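Local structure of apicoplast TIC22, putative (Plasmodium falciparum 3D7, 4E6Z) at residues K73-Y85 / Y101-L113. The protein is an essential chaperone required for protein import into the apicoplast, the relict plastid of the malaria parasite. Numbering follows the deposited sequence.
Sequences KLEVIPVFLITNY and YMFLCPYDAENML. With GOL (glycerol), chain B.
Phe103 O takes a 2.7 Å hydrogen bond from Phe80 N, in the carbonyl plane, and Val79 CA adds a CA-H...O contact to the same oxygen. The return bond, Phe103 N to Phe80 O, is nearly straight at 173°, so the two residues form a single antiparallel hydrogen-bonded bridge. Past it, towards Ile82, the strands splay apart, and a glycerol, probably from the crystallisation liquor, links them: Ile82 N donates to its O3 at 2.8 Å, its O2 donates to Ile82 O, and Tyr101 N bonds weakly to its O1. At the other end one water donates to both Pro78 O and Leu104 O, the latter also bonded to Ser263 OG.

Strand 78-83 thus lies between strands 97-103 and 129-134, antiparallel to both, consistent with a split beta-alpha-beta unit. The connecting helix 106-119 covers the face carrying Phe80 and Ile82; its residues 106-113 run alongside strand 78-83 in the same direction, the two axes 7.9 Å apart. Phe80, with CG anti to its carbonyl carbon (chi1 -58°), lays its ring against the first helical turn; Pro106 CB sits over the ring centre as a CH-pi contact, 3.7 Å from the centroid. Tyr266 of helix 261-272 meets the same ring nearly at right angles. Ile82 points at the helix, its CD1 packing against Ala109 CB, while Ile82 CG1 rests on Leu113 CB. On the far side of the strand, Val79 CG1 packs on Met102 CB at 3.6 Å.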
ATOM      1  N   LYS A  73      -4.895   3.044 -12.203  1.00 85.40           N
ATOM      2  CA  LYS A  73      -5.260   1.936 -11.326  1.00 85.51           C
ATOM      3  C   LYS A  73      -4.638   2.103  -9.940  1.00 76.36           C
ATOM      4  O   LYS A  73      -5.197   1.650  -8.940  1.00 75.22           O
ATOM      5  CB  LYS A  73      -4.835   0.594 -11.932  1.00 83.57           C
ATOM      6  CG  LYS A  73      -5.651   0.153 -13.136  1.00 91.09           C
ATOM      7  CD  LYS A  73      -5.394  -1.314 -13.456  1.00 92.86           C
ATOM      8  CE  LYS A  73      -6.360  -1.838 -14.509  1.00101.37           C
ATOM      9  NZ  LYS A  73      -6.257  -3.318 -14.670  1.00 97.14           N
ATOM     10  N   LEU A  74      -3.479   2.751  -9.895  1.00 70.24           N
ATOM     11  CA  LEU A  74      -2.763   2.979  -8.643  1.00 62.10           C
ATOM     12  C   LEU A  74      -3.344   4.167  -7.883  1.00 66.79           C
ATOM     13  O   LEU A  74      -3.047   4.373  -6.705  1.00 61.10           O
ATOM     14  CB  LEU A  74      -1.281   3.236  -8.920  1.00 56.28           C
ATOM     15  CG  LEU A  74      -0.507   2.150  -9.669  1.00 54.06           C
ATOM     16  CD1 LEU A  74       0.958   2.538  -9.814  1.00 56.82           C
ATOM     17  CD2 LEU A  74      -0.638   0.838  -8.952  1.00 51.93           C
ATOM     18  N   GLU A  75      -4.180   4.940  -8.566  1.00 59.95           N
ATOM     19  CA  GLU A  75      -4.700   6.188  -8.021  1.00 67.84           C
ATOM     20  C   GLU A  75      -5.631   5.948  -6.834  1.00 61.23           C
ATOM     21  O   GLU A  75      -5.706   6.769  -5.917  1.00 59.06           O
ATOM     22  CB  GLU A  75      -5.422   6.979  -9.115  1.00 81.92           C
ATOM     23  CG  GLU A  75      -5.370   8.487  -8.941  1.00 90.69           C
ATOM     24  CD  GLU A  75      -5.859   9.230 -10.175  1.00106.17           C
ATOM     25  OE1 GLU A  75      -6.417   8.577 -11.084  1.00107.92           O
ATOM     26  OE2 GLU A  75      -5.685  10.466 -10.236  1.00110.75           O
ATOM     27  N   VAL A  76      -6.335   4.820  -6.853  1.00 54.40           N
ATOM     28  CA  VAL A  76      -7.297   4.498  -5.800  1.00 58.34           C
ATOM     29  C   VAL A  76      -6.630   3.946  -4.539  1.00 48.48           C
ATOM     30  O   VAL A  76      -7.289   3.727  -3.523  1.00 52.55           O
ATOM     31  CB  VAL A  76      -8.349   3.486  -6.288  1.00 58.58           C
ATOM     32  CG1 VAL A  76      -9.007   3.988  -7.561  1.00 65.31           C
ATOM     33  CG2 VAL A  76      -7.707   2.126  -6.511  1.00 58.58           C
ATOM     34  N   ILE A  77      -5.326   3.713  -4.609  1.00 42.35           N
ATOM     35  CA  ILE A  77      -4.587   3.220  -3.456  1.00 42.50           C
ATOM     36  C   ILE A  77      -3.988   4.383  -2.663  1.00 41.44           C
ATOM     37  O   ILE A  77      -3.103   5.083  -3.156  1.00 33.30           O
ATOM     38  CB  ILE A  77      -3.455   2.274  -3.881  1.00 43.57           C
ATOM     39  CG1 ILE A  77      -3.999   1.158  -4.778  1.00 47.70           C
ATOM     40  CG2 ILE A  77      -2.752   1.704  -2.658  1.00 39.38           C
ATOM     41  CD1 ILE A  77      -2.922   0.378  -5.498  1.00 46.28           C
ATOM     42  N   PRO A  78      -4.478   4.592  -1.429  1.00 41.72           N
ATOM     43  CA  PRO A  78      -3.980   5.647  -0.543  1.00 42.40           C
ATOM     44  C   PRO A  78      -2.563   5.357  -0.066  1.00 43.92           C
ATOM     45  O   PRO A  78      -2.210   4.196   0.137  1.00 36.65           O
ATOM     46  CB  PRO A  78      -4.942   5.589   0.653  1.00 36.14           C
ATOM     47  CG  PRO A  78      -6.132   4.816   0.171  1.00 39.72           C
ATOM     48  CD  PRO A  78      -5.583   3.839  -0.814  1.00 41.07           C
ATOM     49  N   VAL A  79      -1.765   6.408   0.095  1.00 37.22           N
ATOM     50  CA  VAL A  79      -0.442   6.308   0.700  1.00 34.55           C
ATOM     51  C   VAL A  79      -0.305   7.421   1.738  1.00 43.83           C
ATOM     52  O   VAL A  79      -0.804   8.534   1.540  1.00 37.21           O
ATOM     53  CB  VAL A  79       0.676   6.442  -0.347  1.00 39.20           C
ATOM     54  CG1 VAL A  79       2.054   6.441   0.331  1.00 35.58           C
ATOM     55  CG2 VAL A  79       0.570   5.332  -1.372  1.00 42.42           C
ATOM     56  N   PHE A  80       0.368   7.123   2.845  1.00 38.51           N
ATOM     57  CA  PHE A  80       0.404   8.051   3.967  1.00 37.88           C
ATOM     58  C   PHE A  80       1.809   8.502   4.334  1.00 35.92           C
ATOM     59  O   PHE A  80       2.747   7.710   4.350  1.00 36.91           O
ATOM     60  CB  PHE A  80      -0.302   7.447   5.180  1.00 28.62           C
ATOM     61  CG  PHE A  80      -1.725   7.067   4.912  1.00 34.40           C
ATOM     62  CD1 PHE A  80      -2.756   7.961   5.153  1.00 34.67           C
ATOM     63  CD2 PHE A  80      -2.032   5.820   4.386  1.00 36.34           C
ATOM     64  CE1 PHE A  80      -4.071   7.612   4.890  1.00 45.00           C
ATOM     65  CE2 PHE A  80      -3.340   5.469   4.120  1.00 30.78           C
ATOM     66  CZ  PHE A  80      -4.362   6.363   4.375  1.00 39.01           C
ATOM     67  N   LEU A  81       1.937   9.795   4.619  1.00 43.58           N
ATOM     68  CA  LEU A  81       3.202  10.366   5.054  1.00 40.09           C
ATOM     69  C   LEU A  81       3.003  11.170   6.326  1.00 30.99           C
ATOM     70  O   LEU A  81       1.890  11.583   6.649  1.00 38.00           O
ATOM     71  CB  LEU A  81       3.797  11.264   3.970  1.00 42.28           C
ATOM     72  CG  LEU A  81       4.226  10.662   2.632  1.00 51.76           C
ATOM     73  CD1 LEU A  81       3.044  10.585   1.695  1.00 54.74           C
ATOM     74  CD2 LEU A  81       5.322  11.501   2.007  1.00 65.91           C
ATOM     75  N   ILE A  82       4.086  11.387   7.057  1.00 35.79           N
ATOM     76  CA  ILE A  82       4.044  12.264   8.214  1.00 35.22           C
ATOM     77  C   ILE A  82       4.638  13.601   7.781  1.00 39.36           C
ATOM     78  O   ILE A  82       5.703  13.647   7.168  1.00 36.59           O
ATOM     79  CB  ILE A  82       4.802  11.672   9.422  1.00 39.54           C
ATOM     80  CG1 ILE A  82       4.061  10.451   9.975  1.00 41.47           C
ATOM     81  CG2 ILE A  82       4.945  12.711  10.523  1.00 38.61           C
ATOM     82  CD1 ILE A  82       4.001   9.279   9.034  1.00 50.72           C
ATOM     83  N   THR A  83       3.934  14.688   8.065  1.00 40.34           N
ATOM     84  CA  THR A  83       4.366  15.995   7.591  1.00 42.51           C
ATOM     85  C   THR A  83       4.202  17.049   8.667  1.00 43.27           C
ATOM     86  O   THR A  83       3.558  16.807   9.689  1.00 40.49           O
ATOM     87  CB  THR A  83       3.538  16.447   6.369  1.00 43.25           C
ATOM     88  OG1 THR A  83       2.195  16.738   6.779  1.00 40.86           O
ATOM     89  CG2 THR A  83       3.518  15.367   5.292  1.00 37.76           C
ATOM     90  N   ASN A  84       4.784  18.223   8.426  1.00 47.16           N
ATOM     91  CA  ASN A  84       4.453  19.405   9.207  1.00 42.67           C
ATOM     92  C   ASN A  84       3.114  19.941   8.712  1.00 49.50           C
ATOM     93  O   ASN A  84       2.482  19.335   7.846  1.00 47.20           O
ATOM     94  CB  ASN A  84       5.553  20.473   9.105  1.00 44.93           C
ATOM     95  CG  ASN A  84       5.780  20.957   7.679  1.00 48.77           C
ATOM     96  OD1 ASN A  84       4.916  20.823   6.815  1.00 51.02           O
ATOM     97  ND2 ASN A  84       6.950  21.531   7.434  1.00 50.46           N
ATOM     98  N   TYR A  85       2.687  21.077   9.249  1.00 50.99           N
ATOM     99  CA  TYR A  85       1.371  21.618   8.925  1.00 57.56           C
ATOM    100  C   TYR A  85       1.283  22.198   7.512  1.00 59.61           C
ATOM    101  O   TYR A  85       0.189  22.407   6.987  1.00 59.88           O
ATOM    102  CB  TYR A  85       0.941  22.646   9.973  1.00 67.04           C
ATOM    103  CG  TYR A  85       0.371  22.023  11.227  1.00 78.70           C
ATOM    104  CD1 TYR A  85       0.912  20.857  11.755  1.00 86.00           C
ATOM    105  CD2 TYR A  85      -0.704  22.602  11.886  1.00 89.53           C
ATOM    106  CE1 TYR A  85       0.392  20.283  12.898  1.00 93.58           C
ATOM    107  CE2 TYR A  85      -1.228  22.037  13.032  1.00 96.36           C
ATOM    108  CZ  TYR A  85      -0.676  20.878  13.534  1.00102.13           C
ATOM    109  OH  TYR A  85      -1.195  20.309  14.676  1.00109.65           O
ATOM    110  N   TYR A 101       9.610   8.551   4.177  1.00 39.84           N
ATOM    111  CA  TYR A 101       8.839   7.328   4.364  1.00 36.88           C
ATOM    112  C   TYR A 101       7.397   7.461   3.890  1.00 38.50           C
ATOM    113  O   TYR A 101       6.697   8.406   4.245  1.00 36.85           O
ATOM    114  CB  TYR A 101       8.869   6.919   5.837  1.00 36.89           C
ATOM    115  CG  TYR A 101      10.242   6.508   6.307  1.00 53.68           C
ATOM    116  CD1 TYR A 101      10.700   5.213   6.117  1.00 57.05           C
ATOM    117  CD2 TYR A 101      11.090   7.419   6.924  1.00 61.51           C
ATOM    118  CE1 TYR A 101      11.961   4.832   6.535  1.00 67.17           C
ATOM    119  CE2 TYR A 101      12.355   7.047   7.348  1.00 68.06           C
ATOM    120  CZ  TYR A 101      12.784   5.751   7.148  1.00 72.55           C
ATOM    121  OH  TYR A 101      14.037   5.367   7.566  1.00 82.24           O
HETATM  122  N   MSE A 102       6.962   6.504   3.083  1.00 37.20           N
HETATM  123  CA  MSE A 102       5.586   6.463   2.614  1.00 41.60           C
HETATM  124  C   MSE A 102       4.949   5.145   3.040  1.00 38.54           C
HETATM  125  O   MSE A 102       5.473   4.076   2.745  1.00 39.83           O
HETATM  126  CB  MSE A 102       5.553   6.589   1.098  1.00 42.52           C
HETATM  127  CG  MSE A 102       6.304   7.790   0.583  1.00 37.49           C
HETATM  128 SE   MSE A 102       6.231   7.946  -1.352  1.00 52.46          SE
HETATM  129  CE  MSE A 102       7.044   6.239  -1.847  1.00 49.70           C
ATOM    130  N   PHE A 103       3.829   5.224   3.750  1.00 40.33           N
ATOM    131  CA  PHE A 103       3.200   4.034   4.315  1.00 29.70           C
ATOM    132  C   PHE A 103       1.925   3.656   3.566  1.00 39.84           C
ATOM    133  O   PHE A 103       1.100   4.513   3.250  1.00 35.90           O
ATOM    134  CB  PHE A 103       2.887   4.246   5.798  1.00 29.87           C
ATOM    135  CG  PHE A 103       4.098   4.548   6.639  1.00 36.19           C
ATOM    136  CD1 PHE A 103       4.782   3.528   7.281  1.00 34.39           C
ATOM    137  CD2 PHE A 103       4.552   5.854   6.786  1.00 32.22           C
ATOM    138  CE1 PHE A 103       5.898   3.799   8.052  1.00 36.39           C
ATOM    139  CE2 PHE A 103       5.669   6.134   7.561  1.00 41.76           C
ATOM    140  CZ  PHE A 103       6.344   5.104   8.197  1.00 41.40           C
ATOM    141  N   LEU A 104       1.770   2.367   3.282  1.00 40.14           N
ATOM    142  CA  LEU A 104       0.543   1.874   2.665  1.00 34.87           C
ATOM    143  C   LEU A 104      -0.549   1.711   3.716  1.00 36.15           C
ATOM    144  O   LEU A 104      -1.737   1.700   3.393  1.00 41.23           O
ATOM    145  CB  LEU A 104       0.797   0.559   1.927  1.00 26.31           C
ATOM    146  CG  LEU A 104       1.385   0.728   0.523  1.00 34.57           C
ATOM    147  CD1 LEU A 104       2.124  -0.522   0.067  1.00 37.29           C
ATOM    148  CD2 LEU A 104       0.293   1.108  -0.471  1.00 34.64           C
ATOM    149  N   CYS A 105      -0.136   1.595   4.977  1.00 39.07           N
ATOM    150  CA  CYS A 105      -1.073   1.473   6.093  1.00 31.88           C
ATOM    151  C   CYS A 105      -0.956   2.680   7.010  1.00 42.67           C
ATOM    152  O   CYS A 105       0.129   2.979   7.508  1.00 39.73           O
ATOM    153  CB  CYS A 105      -0.822   0.183   6.881  1.00 30.86           C
ATOM    154  SG  CYS A 105      -1.830  -0.001   8.375  1.00 48.46           S
ATOM    155  N   PRO A 106      -2.082   3.377   7.233  1.00 48.16           N
ATOM    156  CA  PRO A 106      -2.101   4.640   7.982  1.00 43.59           C
ATOM    157  C   PRO A 106      -1.706   4.442   9.440  1.00 39.62           C
ATOM    158  O   PRO A 106      -1.228   5.378  10.077  1.00 44.97           O
ATOM    159  CB  PRO A 106      -3.567   5.077   7.889  1.00 35.57           C
ATOM    160  CG  PRO A 106      -4.322   3.789   7.694  1.00 40.74           C
ATOM    161  CD  PRO A 106      -3.436   2.952   6.829  1.00 38.22           C
ATOM    162  N   TYR A 107      -1.906   3.239   9.963  1.00 38.57           N
ATOM    163  CA  TYR A 107      -1.587   2.971  11.360  1.00 42.48           C
ATOM    164  C   TYR A 107      -0.089   2.759  11.558  1.00 40.10           C
ATOM    165  O   TYR A 107       0.434   2.994  12.641  1.00 41.95           O
ATOM    166  CB  TYR A 107      -2.410   1.791  11.886  1.00 44.33           C
ATOM    167  CG  TYR A 107      -3.899   2.010  11.729  1.00 58.01           C
ATOM    168  CD1 TYR A 107      -4.564   2.964  12.489  1.00 61.77           C
ATOM    169  CD2 TYR A 107      -4.635   1.280  10.806  1.00 64.37           C
ATOM    170  CE1 TYR A 107      -5.924   3.176  12.341  1.00 64.58           C
ATOM    171  CE2 TYR A 107      -5.994   1.483  10.651  1.00 67.82           C
ATOM    172  CZ  TYR A 107      -6.634   2.432  11.421  1.00 71.76           C
ATOM    173  OH  TYR A 107      -7.986   2.636  11.267  1.00 77.43           O
ATOM    174  N   ASP A 108       0.599   2.322  10.506  1.00 39.65           N
ATOM    175  CA  ASP A 108       2.055   2.274  10.528  1.00 34.77           C
ATOM    176  C   ASP A 108       2.601   3.706  10.574  1.00 36.39           C
ATOM    177  O   ASP A 108       3.575   3.981  11.264  1.00 37.71           O
ATOM    178  CB  ASP A 108       2.599   1.551   9.295  1.00 27.29           C
ATOM    179  CG  ASP A 108       2.301   0.050   9.299  1.00 37.39           C
ATOM    180  OD1 ASP A 108       1.724  -0.462  10.282  1.00 39.60           O
ATOM    181  OD2 ASP A 108       2.658  -0.617   8.304  1.00 37.02           O
ATOM    182  N   ALA A 109       1.968   4.611   9.831  1.00 33.57           N
ATOM    183  CA  ALA A 109       2.356   6.021   9.835  1.00 38.23           C
ATOM    184  C   ALA A 109       2.093   6.659  11.195  1.00 34.32           C
ATOM    185  O   ALA A 109       2.942   7.373  11.724  1.00 40.92           O
ATOM    186  CB  ALA A 109       1.621   6.785   8.746  1.00 40.70           C
ATOM    187  N   GLU A 110       0.910   6.404  11.748  1.00 35.19           N
ATOM    188  CA  GLU A 110       0.569   6.867  13.087  1.00 40.95           C
ATOM    189  C   GLU A 110       1.608   6.400  14.101  1.00 45.18           C
ATOM    190  O   GLU A 110       1.957   7.129  15.025  1.00 48.14           O
ATOM    191  CB  GLU A 110      -0.813   6.359  13.505  1.00 37.22           C
ATOM    192  CG  GLU A 110      -1.973   7.221  13.050  1.00 50.46           C
ATOM    193  CD  GLU A 110      -3.260   6.873  13.771  1.00 61.64           C
ATOM    194  OE1 GLU A 110      -3.240   5.932  14.589  1.00 63.84           O
ATOM    195  OE2 GLU A 110      -4.287   7.541  13.529  1.00 67.81           O
ATOM    196  N   ASN A 111       2.086   5.174  13.930  1.00 45.40           N
ATOM    197  CA  ASN A 111       3.088   4.624  14.828  1.00 45.93           C
ATOM    198  C   ASN A 111       4.396   5.403  14.767  1.00 39.93           C
ATOM    199  O   ASN A 111       5.032   5.626  15.789  1.00 46.25           O
ATOM    200  CB  ASN A 111       3.350   3.149  14.520  1.00 45.76           C
ATOM    201  CG  ASN A 111       4.539   2.601  15.285  1.00 56.27           C
ATOM    202  OD1 ASN A 111       4.513   2.503  16.513  1.00 68.11           O
ATOM    203  ND2 ASN A 111       5.600   2.261  14.563  1.00 53.23           N
HETATM  204  N   MSE A 112       4.806   5.794  13.565  1.00 38.95           N
HETATM  205  CA  MSE A 112       6.045   6.546  13.416  1.00 45.27           C
HETATM  206  C   MSE A 112       5.892   7.954  13.977  1.00 44.67           C
HETATM  207  O   MSE A 112       6.785   8.456  14.657  1.00 47.94           O
HETATM  208  CB  MSE A 112       6.492   6.603  11.959  1.00 47.00           C
HETATM  209  CG  MSE A 112       7.888   7.177  11.797  1.00 49.64           C
HETATM  210 SE   MSE A 112       8.409   7.552   9.956  1.00 60.92          SE
HETATM  211  CE  MSE A 112       7.061   8.869   9.531  1.00 59.22           C
ATOM    212  N   LEU A 113       4.753   8.578  13.691  1.00 41.44           N
ATOM    213  CA  LEU A 113       4.422   9.870  14.271  1.00 45.85           C
ATOM    214  C   LEU A 113       4.484   9.787  15.796  1.00 42.49           C
ATOM    215  O   LEU A 113       5.052  10.655  16.456  1.00 42.96           O
ATOM    216  CB  LEU A 113       3.033  10.322  13.815  1.00 37.55           C
ATOM    217  CG  LEU A 113       2.482  11.627  14.404  1.00 43.21           C
ATOM    218  CD1 LEU A 113       1.578  12.343  13.398  1.00 41.14           C
ATOM    219  CD2 LEU A 113       1.739  11.374  15.705  1.00 43.03           C
TER
HETATM  220  C1  GOL B 301       9.176  11.172   5.519  1.00 55.97           C
HETATM  221  O1  GOL B 301      10.270  10.394   5.953  1.00 70.03           O
HETATM  222  C2  GOL B 301       8.084  11.095   6.568  1.00 49.91           C
HETATM  223  O2  GOL B 301       7.962  12.337   7.223  1.00 50.25           O
HETATM  224  C3  GOL B 301       6.783  10.742   5.874  1.00 44.08           C
HETATM  225  O3  GOL B 301       6.189   9.668   6.567  1.00 64.88           O
HETATM  226  O   HOH W   1      -3.329   2.033   1.316  1.00 29.75           O